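Local coordinates for protein possible thiol-disulfide isomerase (Cytophaga hutchinsonii, PDB 3HCZ) that is of unconfirmed function but probably catalyses thiol-disulfide exchange through a domain of the thioredoxin fold, at residues Y54-W57 against L58-A62; F137-Q140 against Y141-L145; M16-T19 against T20-R24; K86-G90 against W91-R95. One frame throughout, in Å; residues are numbered along the deposited sequence. Where two conformers were deposited one is given.

Interaction 1. Residues Y54-W57 against L58-A62; sequences YDWW and LKNRA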
loop_
_atom_site.group_PDB
_atom_site.type_symbol
_atom_site.label_atom_id
_atom_site.label_comp_id
_atom_site.label_asym_id
_atom_site.label_seq_id
_atom_site.Cartn_x
_atom_site.Cartn_y
_atom_site.Cartn_z
ATOM N N TYR A 54 0.835 -4.613 -9.283
ATOM C CA TYR A 54 0.823 -3.491 -10.247
ATOM C C TYR A 54 -0.054 -3.846 -11.439
ATOM O O TYR A 54 -0.878 -3.035 -11.849
ATOM C CB TYR A 54 2.230 -3.074 -10.673
ATOM C CG TYR A 54 2.247 -1.755 -11.439
ATOM C CD1 TYR A 54 2.283 -0.536 -10.751
ATOM C CD2 TYR A 54 2.195 -1.741 -12.828
ATOM C CE1 TYR A 54 2.285 0.697 -11.462
ATOM C CE2 TYR A 54 2.208 -0.546 -13.536
ATOM C CZ TYR A 54 2.253 0.680 -12.823
ATOM O OH TYR A 54 2.270 1.867 -13.509
ATOM N N ASP A 55 0.097 -5.066 -11.968
ATOM C CA ASP A 55 -0.727 -5.532 -13.062
ATOM C C ASP A 55 -2.192 -5.519 -12.673
ATOM O O ASP A 55 -3.024 -5.089 -13.459
ATOM C CB ASP A 55 -0.364 -6.954 -13.468
ATOM C CG ASP A 55 1.002 -7.062 -14.080
ATOM O OD1 ASP A 55 1.544 -6.069 -14.630
ATOM O OD2 ASP A 55 1.531 -8.190 -14.030
ATOM N N TRP A 56 -2.492 -6.014 -11.470
ATOM C CA TRP A 56 -3.865 -5.996 -10.931
ATOM C C TRP A 56 -4.409 -4.549 -10.856
ATOM O O TRP A 56 -5.545 -4.292 -11.234
ATOM C CB TRP A 56 -3.927 -6.697 -9.560
ATOM C CG TRP A 56 -5.297 -6.590 -8.915
ATOM C CD1 TRP A 56 -6.333 -7.496 -9.002
ATOM C CD2 TRP A 56 -5.787 -5.503 -8.109
ATOM N NE1 TRP A 56 -7.429 -7.035 -8.303
ATOM C CE2 TRP A 56 -7.128 -5.814 -7.757
ATOM C CE3 TRP A 56 -5.228 -4.284 -7.668
ATOM C CZ2 TRP A 56 -7.910 -4.969 -6.959
ATOM C CZ3 TRP A 56 -6.014 -3.432 -6.879
ATOM C CH2 TRP A 56 -7.347 -3.782 -6.542
ATOM N N TRP A 57 -3.582 -3.633 -10.341
ATOM C CA TRP A 57 -3.937 -2.238 -10.188
ATOM C C TRP A 57 -4.238 -1.588 -11.544
ATOM O O TRP A 57 -5.225 -0.839 -11.688
ATOM C CB TRP A 57 -2.830 -1.478 -9.453
ATOM C CG TRP A 57 -3.100 -0.008 -9.372
ATOM C CD1 TRP A 57 -4.031 0.622 -8.582
ATOM C CD2 TRP A 57 -2.423 1.023 -10.098
ATOM N NE1 TRP A 57 -4.000 2.000 -8.818
ATOM C CE2 TRP A 57 -3.007 2.265 -9.720
ATOM C CE3 TRP A 57 -1.372 1.026 -11.022
ATOM C CZ2 TRP A 57 -2.573 3.484 -10.242
ATOM C CZ3 TRP A 57 -0.974 2.239 -11.582
ATOM C CH2 TRP A 57 -1.566 3.453 -11.179
ATOM N N LEU A 58 -3.402 -1.864 -12.544
ATOM C CA LEU A 58 -3.661 -1.331 -13.868
ATOM C C LEU A 58 -5.067 -1.724 -14.337
ATOM O O LEU A 58 -5.747 -0.911 -14.960
ATOM C CB LEU A 58 -2.628 -1.825 -14.877
ATOM C CG LEU A 58 -1.233 -1.256 -14.762
ATOM C CD1 LEU A 58 -0.319 -1.952 -15.769
ATOM C CD2 LEU A 58 -1.230 0.270 -15.033
ATOM N N LYS A 59 -5.497 -2.952 -14.026
ATOM C CA LYS A 59 -6.802 -3.474 -14.470
ATOM C C LYS A 59 -7.990 -2.973 -13.645
ATOM O O LYS A 59 -9.137 -2.988 -14.111
ATOM C CB LYS A 59 -6.816 -5.006 -14.442
ATOM C CG LYS A 59 -6.062 -5.618 -15.578
ATOM C CD LYS A 59 -5.704 -7.064 -15.265
ATOM C CE LYS A 59 -4.778 -7.622 -16.351
ATOM N NZ LYS A 59 -3.572 -8.293 -15.736
ATOM N N ASN A 60 -7.718 -2.539 -12.421
ATOM C CA ASN A 60 -8.783 -2.231 -11.481
ATOM C C ASN A 60 -8.821 -0.771 -11.037
ATOM O O ASN A 60 -9.753 -0.362 -10.338
ATOM C CB ASN A 60 -8.693 -3.170 -10.272
ATOM C CG ASN A 60 -9.042 -4.598 -10.623
ATOM O OD1 ASN A 60 -10.203 -4.983 -10.591
ATOM N ND2 ASN A 60 -8.048 -5.390 -10.958
ATOM N N ARG A 61 -7.840 0.030 -11.438
ATOM C CA ARG A 61 -7.711 1.335 -10.833
ATOM C C ARG A 61 -8.844 2.253 -11.220
ATOM O O ARG A 61 -9.155 3.186 -10.485
ATOM C CB ARG A 61 -6.380 2.004 -11.143
ATOM C CG ARG A 61 -6.133 2.264 -12.608
ATOM C CD ARG A 61 -4.759 2.835 -12.826
ATOM N NE ARG A 61 -4.567 3.162 -14.218
ATOM C CZ ARG A 61 -4.553 4.391 -14.698
ATOM N NH1 ARG A 61 -4.378 4.589 -15.990
ATOM N NH2 ARG A 61 -4.687 5.422 -13.876
ATOM N N ALA A 62 -9.452 2.008 -12.373
ATOM C CA ALA A 62 -10.530 2.890 -12.819
ATOM C C ALA A 62 -11.817 2.706 -11.959
ATOM O O ALA A 62 -12.712 3.572 -11.983
ATOM C CB ALA A 62 -10.790 2.716 -14.328
HETATM O O HOH W 1 -2.546 -5.510 -16.094
#
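Arg61 lies across Trp57 near the C-terminal end of helix 49-60, the helix of the beta-alpha-beta crossover that joins strands 33-39 and 65-71 of this thioredoxin fold. From the root outward, Arg61 CB comes over one face of the indole, 3.3 Å from Trp57 NE1. Its CG passes close to the carbonyl, 3.4 Å from Trp57 O, because chi1 of 62° wedges it between the backbone N and the carbonyl carbon. CD then makes a CH-pi contact 3.6 Å from the centroid of the Trp57 six-membered ring, 17° off the normal. Beyond it the extended chain carries the guanidinium obliquely past Trp57 CH2. The indole is also held by NE1 itself, which bonds Ile65 O; putting a serine in place of Trp57 would probably leave Ile65 O without that donor and Arg61 CD without a surface to rest on. A true stack pairs Trp56 with Asn60, whose amide plane lies 18° from the ring plane. Asn60 ND2 sits above the indole and also donates a nearly straight 2.7 Å bond to Trp56 O, while Trp56 NE1 turns to Asp135. On another side of the helix, Leu58 CD1 rests 3.7 Å from Tyr54 CE2.

Interaction 2. Residues F137-Q140 against Y141-L145; sequences FLVQ and YEKSL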
loop_
_atom_site.group_PDB
_atom_site.type_symbol
_atom_site.label_atom_id
_atom_site.label_comp_id
_atom_site.label_asym_id
_atom_site.label_seq_id
_atom_site.Cartn_x
_atom_site.Cartn_y
_atom_site.Cartn_z
ATOM N N PHE A 137 -12.152 -10.500 -2.207
ATOM C CA PHE A 137 -12.394 -9.681 -1.051
ATOM C C PHE A 137 -13.297 -8.477 -1.424
ATOM O O PHE A 137 -14.276 -8.229 -0.731
ATOM C CB PHE A 137 -11.120 -9.170 -0.378
ATOM C CG PHE A 137 -11.422 -8.087 0.602
ATOM C CD1 PHE A 137 -11.908 -8.413 1.878
ATOM C CD2 PHE A 137 -11.358 -6.741 0.210
ATOM C CE1 PHE A 137 -12.274 -7.397 2.792
ATOM C CE2 PHE A 137 -11.722 -5.721 1.092
ATOM C CZ PHE A 137 -12.205 -6.025 2.362
ATOM N N LEU A 138 -12.974 -7.737 -2.494
ATOM C CA LEU A 138 -13.811 -6.561 -2.845
ATOM C C LEU A 138 -15.261 -6.934 -3.186
ATOM O O LEU A 138 -16.200 -6.208 -2.793
ATOM C CB LEU A 138 -13.194 -5.692 -3.949
ATOM C CG LEU A 138 -11.920 -4.976 -3.480
ATOM C CD1 LEU A 138 -11.162 -4.443 -4.641
ATOM C CD2 LEU A 138 -12.285 -3.861 -2.483
ATOM N N VAL A 139 -15.461 -8.057 -3.884
ATOM C CA VAL A 139 -16.841 -8.501 -4.175
ATOM C C VAL A 139 -17.626 -8.724 -2.898
ATOM O O VAL A 139 -18.732 -8.196 -2.758
ATOM C CB VAL A 139 -16.932 -9.755 -5.076
ATOM C CG1 VAL A 139 -18.393 -10.136 -5.267
ATOM C CG2 VAL A 139 -16.314 -9.481 -6.428
ATOM N N GLN A 140 -17.060 -9.480 -1.960
ATOM C CA GLN A 140 -17.795 -9.867 -0.751
ATOM C C GLN A 140 -18.044 -8.657 0.137
ATOM O O GLN A 140 -19.130 -8.511 0.717
ATOM C CB GLN A 140 -17.066 -10.951 0.072
ATOM C CG GLN A 140 -16.616 -12.254 -0.671
ATOM C CD GLN A 140 -17.583 -12.765 -1.749
ATOM O OE1 GLN A 140 -17.171 -12.996 -2.901
ATOM N NE2 GLN A 140 -18.864 -12.945 -1.386
ATOM N N TYR A 141 -17.031 -7.796 0.232
ATOM C CA TYR A 141 -17.115 -6.555 1.017
ATOM C C TYR A 141 -18.285 -5.703 0.533
ATOM O O TYR A 141 -19.140 -5.282 1.338
ATOM C CB TYR A 141 -15.826 -5.749 0.919
ATOM C CG TYR A 141 -15.931 -4.438 1.655
ATOM C CD1 TYR A 141 -15.925 -4.401 3.051
ATOM C CD2 TYR A 141 -16.059 -3.229 0.961
ATOM C CE1 TYR A 141 -16.035 -3.193 3.741
ATOM C CE2 TYR A 141 -16.165 -2.002 1.643
ATOM C CZ TYR A 141 -16.160 -2.005 3.025
ATOM O OH TYR A 141 -16.259 -0.820 3.692
ATOM N N GLU A 142 -18.363 -5.493 -0.775
ATOM C CA GLU A 142 -19.434 -4.651 -1.288
ATOM C C GLU A 142 -20.810 -5.287 -1.078
ATOM O O GLU A 142 -21.745 -4.583 -0.687
ATOM C CB GLU A 142 -19.180 -4.202 -2.721
ATOM C CG GLU A 142 -17.878 -3.402 -2.803
ATOM C CD GLU A 142 -17.728 -2.716 -4.103
ATOM O OE1 GLU A 142 -18.542 -2.995 -5.001
ATOM O OE2 GLU A 142 -16.811 -1.889 -4.244
ATOM N N LYS A 143 -20.921 -6.604 -1.259
ATOM C CA LYS A 143 -22.177 -7.295 -0.979
ATOM C C LYS A 143 -22.581 -7.069 0.482
ATOM O O LYS A 143 -23.767 -6.868 0.782
ATOM C CB LYS A 143 -22.082 -8.793 -1.291
ATOM C CG LYS A 143 -21.739 -9.140 -2.742
ATOM C CD LYS A 143 -22.502 -8.290 -3.756
ATOM C CE LYS A 143 -21.689 -7.082 -4.204
ATOM N NZ LYS A 143 -20.358 -7.478 -4.756
ATOM N N SER A 144 -21.594 -7.088 1.379
ATOM C CA SER A 144 -21.812 -6.898 2.823
ATOM C C SER A 144 -22.335 -5.509 3.221
ATOM O O SER A 144 -22.972 -5.360 4.262
ATOM C CB SER A 144 -20.534 -7.204 3.613
ATOM O OG SER A 144 -19.630 -6.103 3.573
ATOM N N LEU A 145 -22.148 -4.529 2.375
ATOM C CA LEU A 145 -22.616 -3.193 2.659
ATOM C C LEU A 145 -24.089 -3.118 2.366
ATOM O O LEU A 145 -24.826 -2.398 2.986
ATOM C CB LEU A 145 -21.937 -2.228 1.728
ATOM C CG LEU A 145 -20.447 -2.096 1.949
ATOM C CD1 LEU A 145 -19.866 -1.194 0.904
ATOM C CD2 LEU A 145 -20.218 -1.598 3.306
#
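Successive turns of the C-terminal helix 134-147 meet here, with Phe137 and Tyr141 side by side on the flank that packs against the edge strand 124-127 of the thioredoxin-like domain. The helical spacing is set by a straight Tyr141 N to Phe137 O bond of 3.0 Å and a matching Glu142 N to Leu138 O bond, also 3.0 Å. Both aromatic side chains leave the helix in the same sense. In Phe137, a chi1 of 167° puts CG opposite the backbone N and swings the ring along the helix, where Tyr141 CB comes over one of its faces with Phe137 CZ 3.9 Å away. The two ring planes differ by 21°, yet they are slid so far apart, with centroids separated by 5.8 Å, that they hardly overlap; the closest touch is made by the methylene, and no ring-on-ring stack forms. Phe137 continues onto Ile125 and Ala126, and Tyr141 onto Ile125 and Tyr33.

Polar contacts are added along the same helix. Lys143 N bonds Val139 O at 3.1 Å. In the conformer given, the bent Lys143 chain also brings NZ back to that oxygen, but a second conformer makes this bond doubtful. Glu142 OE2 is taken by Tyr33 OH. Apolar packing by Phe137, Leu138 and Tyr141, joined by this bond, implies that the helix meets the sheet through both apolar and polar contacts, with Val139 and Lys143 exposed.

Interaction 3. Residues M16-T19 against T20-R24; sequences MTDT and TGTYR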
loop_
_atom_site.group_PDB
_atom_site.type_symbol
_atom_site.label_atom_id
_atom_site.label_comp_id
_atom_site.label_asym_id
_atom_site.label_seq_id
_atom_site.Cartn_x
_atom_site.Cartn_y
_atom_site.Cartn_z
HETATM N N MSE A 16 4.807 10.125 4.367
HETATM C CA MSE A 16 5.889 9.690 3.477
HETATM C C MSE A 16 5.964 10.576 2.236
HETATM O O MSE A 16 5.107 11.460 2.034
HETATM C CB MSE A 16 5.746 8.188 3.144
HETATM C CG MSE A 16 5.840 7.351 4.437
HETATM SE SE MSE A 16 5.407 5.472 4.169
HETATM C CE MSE A 16 6.978 4.976 3.057
ATOM N N THR A 17 7.006 10.366 1.437
ATOM C CA THR A 17 7.271 11.267 0.326
ATOM C C THR A 17 7.319 10.488 -0.981
ATOM O O THR A 17 7.744 9.331 -0.999
ATOM C CB THR A 17 8.595 12.034 0.512
ATOM O OG1 THR A 17 9.661 11.112 0.778
ATOM C CG2 THR A 17 8.499 13.007 1.706
ATOM N N ASP A 18 6.921 11.139 -2.079
ATOM C CA ASP A 18 6.875 10.472 -3.394
ATOM C C ASP A 18 8.281 10.427 -4.038
ATOM O O ASP A 18 9.274 10.757 -3.377
ATOM C CB ASP A 18 5.790 11.105 -4.296
ATOM C CG ASP A 18 6.125 12.535 -4.724
ATOM O OD1 ASP A 18 7.313 12.957 -4.633
ATOM O OD2 ASP A 18 5.187 13.264 -5.194
ATOM N N THR A 19 8.366 9.993 -5.293
ATOM C CA THR A 19 9.662 9.798 -5.973
ATOM C C THR A 19 10.380 11.120 -6.241
ATOM O O THR A 19 11.557 11.124 -6.614
ATOM C CB THR A 19 9.512 8.995 -7.285
ATOM O OG1 THR A 19 8.532 9.621 -8.133
ATOM C CG2 THR A 19 9.054 7.568 -6.983
ATOM N N THR A 20 9.709 12.244 -6.026
ATOM C CA THR A 20 10.408 13.539 -6.091
ATOM C C THR A 20 10.782 14.032 -4.713
ATOM O O THR A 20 11.317 15.114 -4.588
ATOM C CB THR A 20 9.595 14.658 -6.791
ATOM O OG1 THR A 20 8.426 14.943 -6.004
ATOM C CG2 THR A 20 9.206 14.226 -8.199
ATOM N N GLY A 21 10.509 13.242 -3.672
ATOM C CA GLY A 21 10.786 13.732 -2.323
ATOM C C GLY A 21 9.729 14.640 -1.758
ATOM O O GLY A 21 9.933 15.254 -0.688
ATOM N N THR A 22 8.566 14.697 -2.423
ATOM C CA THR A 22 7.523 15.588 -1.981
ATOM C C THR A 22 6.499 14.854 -1.114
ATOM O O THR A 22 6.105 13.713 -1.440
ATOM C CB THR A 22 6.807 16.195 -3.195
ATOM O OG1 THR A 22 7.795 16.800 -4.027
ATOM C CG2 THR A 22 5.852 17.243 -2.745
ATOM N N TYR A 23 6.055 15.491 -0.025
ATOM C CA TYR A 23 5.102 14.833 0.887
ATOM C C TYR A 23 3.836 14.409 0.165
ATOM O O TYR A 23 3.264 15.212 -0.591
ATOM C CB TYR A 23 4.696 15.743 2.052
ATOM C CG TYR A 23 5.707 15.811 3.164
ATOM C CD1 TYR A 23 6.083 14.639 3.875
ATOM C CD2 TYR A 23 6.288 17.044 3.540
ATOM C CE1 TYR A 23 7.012 14.699 4.932
ATOM C CE2 TYR A 23 7.218 17.113 4.598
ATOM C CZ TYR A 23 7.565 15.937 5.283
ATOM O OH TYR A 23 8.456 16.016 6.319
ATOM N N ARG A 24 3.424 13.158 0.391
ATOM C CA ARG A 24 2.102 12.671 0.002
ATOM C C ARG A 24 1.534 11.892 1.171
ATOM O O ARG A 24 1.751 10.677 1.285
ATOM C CB ARG A 24 2.186 11.801 -1.267
ATOM C CG ARG A 24 2.680 12.523 -2.544
ATOM C CD ARG A 24 1.730 13.668 -3.057
ATOM N NE ARG A 24 0.306 13.285 -2.934
ATOM C CZ ARG A 24 -0.338 12.435 -3.741
ATOM N NH1 ARG A 24 -1.596 12.145 -3.490
ATOM N NH2 ARG A 24 0.243 11.871 -4.800
HETATM O O HOH W 2 5.789 14.164 -7.783
#
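Asp18 and Thr22 pair through their backbones, Asp18 N donating to Thr22 O at 2.8 Å, and Arg24 N donates to Met16 O at 2.9 Å. Between these bonds Thr17 and Tyr23 form a non-hydrogen-bonded antiparallel pair. The chain reverses over Asp18 to Gly21 in a type I turn, closed by Gly21 N on Asp18 O at 2.8 Å.

Side-chain bonds converge on one oxygen, Asp18 OD1. Thr20 N (2.9 Å) and Thr22 N (3.1 Å) reach it from opposite sides of the carboxylate plane, each well out of it, whereas Thr20 OG1, at 2.7 Å, meets its syn side close to that plane. A chi1 of 68° folds the Asp18 carboxylate over the turn and so into reach of all three donors, which should fix its rotation and partly offset its charge. A water joins Asp18 OD2 to Thr20 OG1.

Apolar contact is modest: Thr17 CG2 lies 3.6 Å from Tyr23 CD1. The polar ends of this pair look elsewhere, Thr17 OG1 to Ser97 and Tyr23 OH to His100.

Gly21 has a phi of 81°, where a CB would collide with the preceding carbonyl oxygen. Together with the two bonds between Asp18 and the residues Gly21 and Thr22, this defines a type I turn with a G1 beta bulge, locked by an Asx turn at Asp18.

Interaction 4. Residues K86-G90 against W91-R95; sequences KKIGG and WLNVR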
loop_
_atom_site.group_PDB
_atom_site.type_symbol
_atom_site.label_atom_id
_atom_site.label_comp_id
_atom_site.label_asym_id
_atom_site.label_seq_id
_atom_site.Cartn_x
_atom_site.Cartn_y
_atom_site.Cartn_z
ATOM N N LYS A 86 11.266 -2.241 -13.269
ATOM C CA LYS A 86 10.045 -3.015 -13.283
ATOM C C LYS A 86 8.855 -2.209 -13.821
ATOM O O LYS A 86 7.775 -2.765 -14.008
ATOM C CB LYS A 86 9.748 -3.532 -11.880
ATOM C CG LYS A 86 10.938 -4.277 -11.261
ATOM C CD LYS A 86 11.203 -5.579 -11.963
ATOM C CE LYS A 86 10.091 -6.597 -11.699
ATOM N NZ LYS A 86 10.472 -7.967 -12.216
ATOM N N LYS A 87 9.041 -0.905 -14.053
ATOM C CA LYS A 87 7.998 -0.063 -14.675
ATOM C C LYS A 87 6.729 -0.022 -13.845
ATOM O O LYS A 87 5.615 -0.333 -14.311
ATOM C CB LYS A 87 7.732 -0.539 -16.106
ATOM C CG LYS A 87 8.909 -0.295 -17.051
ATOM C CD LYS A 87 8.860 -1.342 -18.112
ATOM C CE LYS A 87 8.789 -0.718 -19.464
ATOM N NZ LYS A 87 10.045 0.009 -19.759
ATOM N N ILE A 88 6.900 0.340 -12.572
ATOM C CA ILE A 88 5.758 0.452 -11.648
ATOM C C ILE A 88 5.614 1.889 -11.164
ATOM O O ILE A 88 5.177 2.147 -10.051
ATOM C CB ILE A 88 5.876 -0.528 -10.442
ATOM C CG1 ILE A 88 7.205 -0.279 -9.667
ATOM C CG2 ILE A 88 5.767 -2.013 -10.948
ATOM C CD1 ILE A 88 7.174 -0.788 -8.214
ATOM N N GLY A 89 5.981 2.837 -12.025
ATOM C CA GLY A 89 5.923 4.242 -11.611
ATOM C C GLY A 89 4.528 4.880 -11.561
ATOM O O GLY A 89 4.401 6.012 -11.047
ATOM N N GLY A 90 3.495 4.189 -12.071
ATOM C CA GLY A 90 2.193 4.848 -12.258
ATOM C C GLY A 90 1.402 5.077 -10.974
ATOM O O GLY A 90 0.618 6.059 -10.873
ATOM N N TRP A 91 1.574 4.191 -9.990
ATOM C CA TRP A 91 0.816 4.328 -8.749
ATOM C C TRP A 91 1.524 5.227 -7.748
ATOM O O TRP A 91 2.552 5.821 -8.084
ATOM C CB TRP A 91 0.500 2.961 -8.134
ATOM C CG TRP A 91 1.673 2.082 -7.737
ATOM C CD1 TRP A 91 2.968 2.447 -7.426
ATOM C CD2 TRP A 91 1.597 0.669 -7.518
ATOM N NE1 TRP A 91 3.708 1.315 -7.056
ATOM C CE2 TRP A 91 2.876 0.223 -7.106
ATOM C CE3 TRP A 91 0.568 -0.275 -7.669
ATOM C CZ2 TRP A 91 3.144 -1.137 -6.832
ATOM C CZ3 TRP A 91 0.826 -1.612 -7.375
ATOM C CH2 TRP A 91 2.108 -2.033 -6.969
ATOM N N LEU A 92 1.015 5.310 -6.517
ATOM C CA LEU A 92 1.646 6.204 -5.510
ATOM C C LEU A 92 2.833 5.573 -4.765
ATOM O O LEU A 92 2.700 5.105 -3.619
ATOM C CB LEU A 92 0.618 6.818 -4.561
ATOM C CG LEU A 92 1.128 7.844 -3.543
ATOM C CD1 LEU A 92 2.096 8.875 -4.201
ATOM C CD2 LEU A 92 -0.097 8.567 -2.928
ATOM N N ASN A 93 3.993 5.542 -5.436
ATOM C CA ASN A 93 5.226 5.132 -4.764
ATOM C C ASN A 93 5.693 6.179 -3.761
ATOM O O ASN A 93 5.888 7.354 -4.133
ATOM C CB ASN A 93 6.341 4.928 -5.785
ATOM C CG ASN A 93 6.096 3.719 -6.660
ATOM O OD1 ASN A 93 6.071 2.587 -6.161
ATOM N ND2 ASN A 93 5.928 3.942 -7.978
ATOM N N VAL A 94 5.850 5.759 -2.520
ATOM C CA VAL A 94 6.397 6.615 -1.482
ATOM C C VAL A 94 7.492 5.900 -0.681
ATOM O O VAL A 94 7.595 4.655 -0.710
ATOM C CB VAL A 94 5.307 7.172 -0.495
ATOM C CG1 VAL A 94 4.333 8.115 -1.221
ATOM C CG2 VAL A 94 4.509 6.035 0.212
ATOM N N ARG A 95 8.305 6.707 0.009
ATOM C CA ARG A 95 9.331 6.181 0.905
ATOM C C ARG A 95 9.365 7.137 2.095
ATOM O O ARG A 95 8.951 8.302 1.959
ATOM C CB ARG A 95 10.710 6.121 0.190
ATOM C CG ARG A 95 11.708 5.191 0.880
ATOM C CD ARG A 95 13.113 5.173 0.197
ATOM N NE ARG A 95 13.824 6.474 0.198
ATOM C CZ ARG A 95 14.401 7.019 1.272
ATOM N NH1 ARG A 95 14.987 8.187 1.178
ATOM N NH2 ARG A 95 14.335 6.433 2.466
HETATM O O HOH W 3 5.897 6.742 -8.839
#
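A buried connection between a helix end and a strand start joins Ile88 to Trp91 and Asn93, where helix 77-86 leads into the edge strand 92-95 of the thioredoxin-like sheet. The helix finishes in a Schellman motif: Lys87, with positive phi, is its C-prime residue, and Ile88 N turns back to Ile83 O. The chain then bends through Gly89 and Gly90 so that Ile88 O faces the Asn93 amide.

Asn93 ND2 donates to that carbonyl at 2.8 Å, with an N-H...O angle of 162°. The acceptor lies almost in the amide plane, while ND2 itself stands tilted from the plane of the carbonyl. A water accepts from the same nitrogen, 2.9 Å from Asn93 ND2, and passes the link on to Gly89 O. The other branch of the amide is an acceptor: Trp91 NE1 reaches Asn93 OD1 at 2.8 Å, staying close to the plane of its own indole but approaching from above the carbonyl plane of the amide. The Trp91 chi1 of 61° sets the indole back alongside the loop, with CD1 3.4 Å from Ile88 O, and Ile88 CD1 adds a looser apolar contact, 4.3 Å from Trp91 CZ2.

With a leucine in place of Asn93, Ile88 O would probably lose its donor and Trp91 NE1 its acceptor, setting the indole freer to turn. Helix 49-60 borders the site through Tyr54, edge-to-face with Trp91. The strand itself begins in an inverse gamma turn centred on Leu92, across which Asn93 N bonds Trp91 O at 3.0 Å.

All four contacts are local and follow one another along the chain, so none nests within or crosses another. Interaction 3 comes first, closing the hairpin turn ahead of strand 33-39. Interaction 1 follows in the crossover helix 49-60, then interaction 4, which closes the short loop from helix 77-86 into strand 92-95. Interaction 2 is last, in the C-terminal helix. In space interaction 4 lies between two others: Thr17 O meets Arg95 N, tying the hairpin of interaction 3 to the edge strand, and Trp57 packs on Gly90, tying in interaction 1. Interaction 1 also reaches interaction 2, Trp56 touching Leu138, whereas interactions 2 and 3 lie about 32 Å apart between centres.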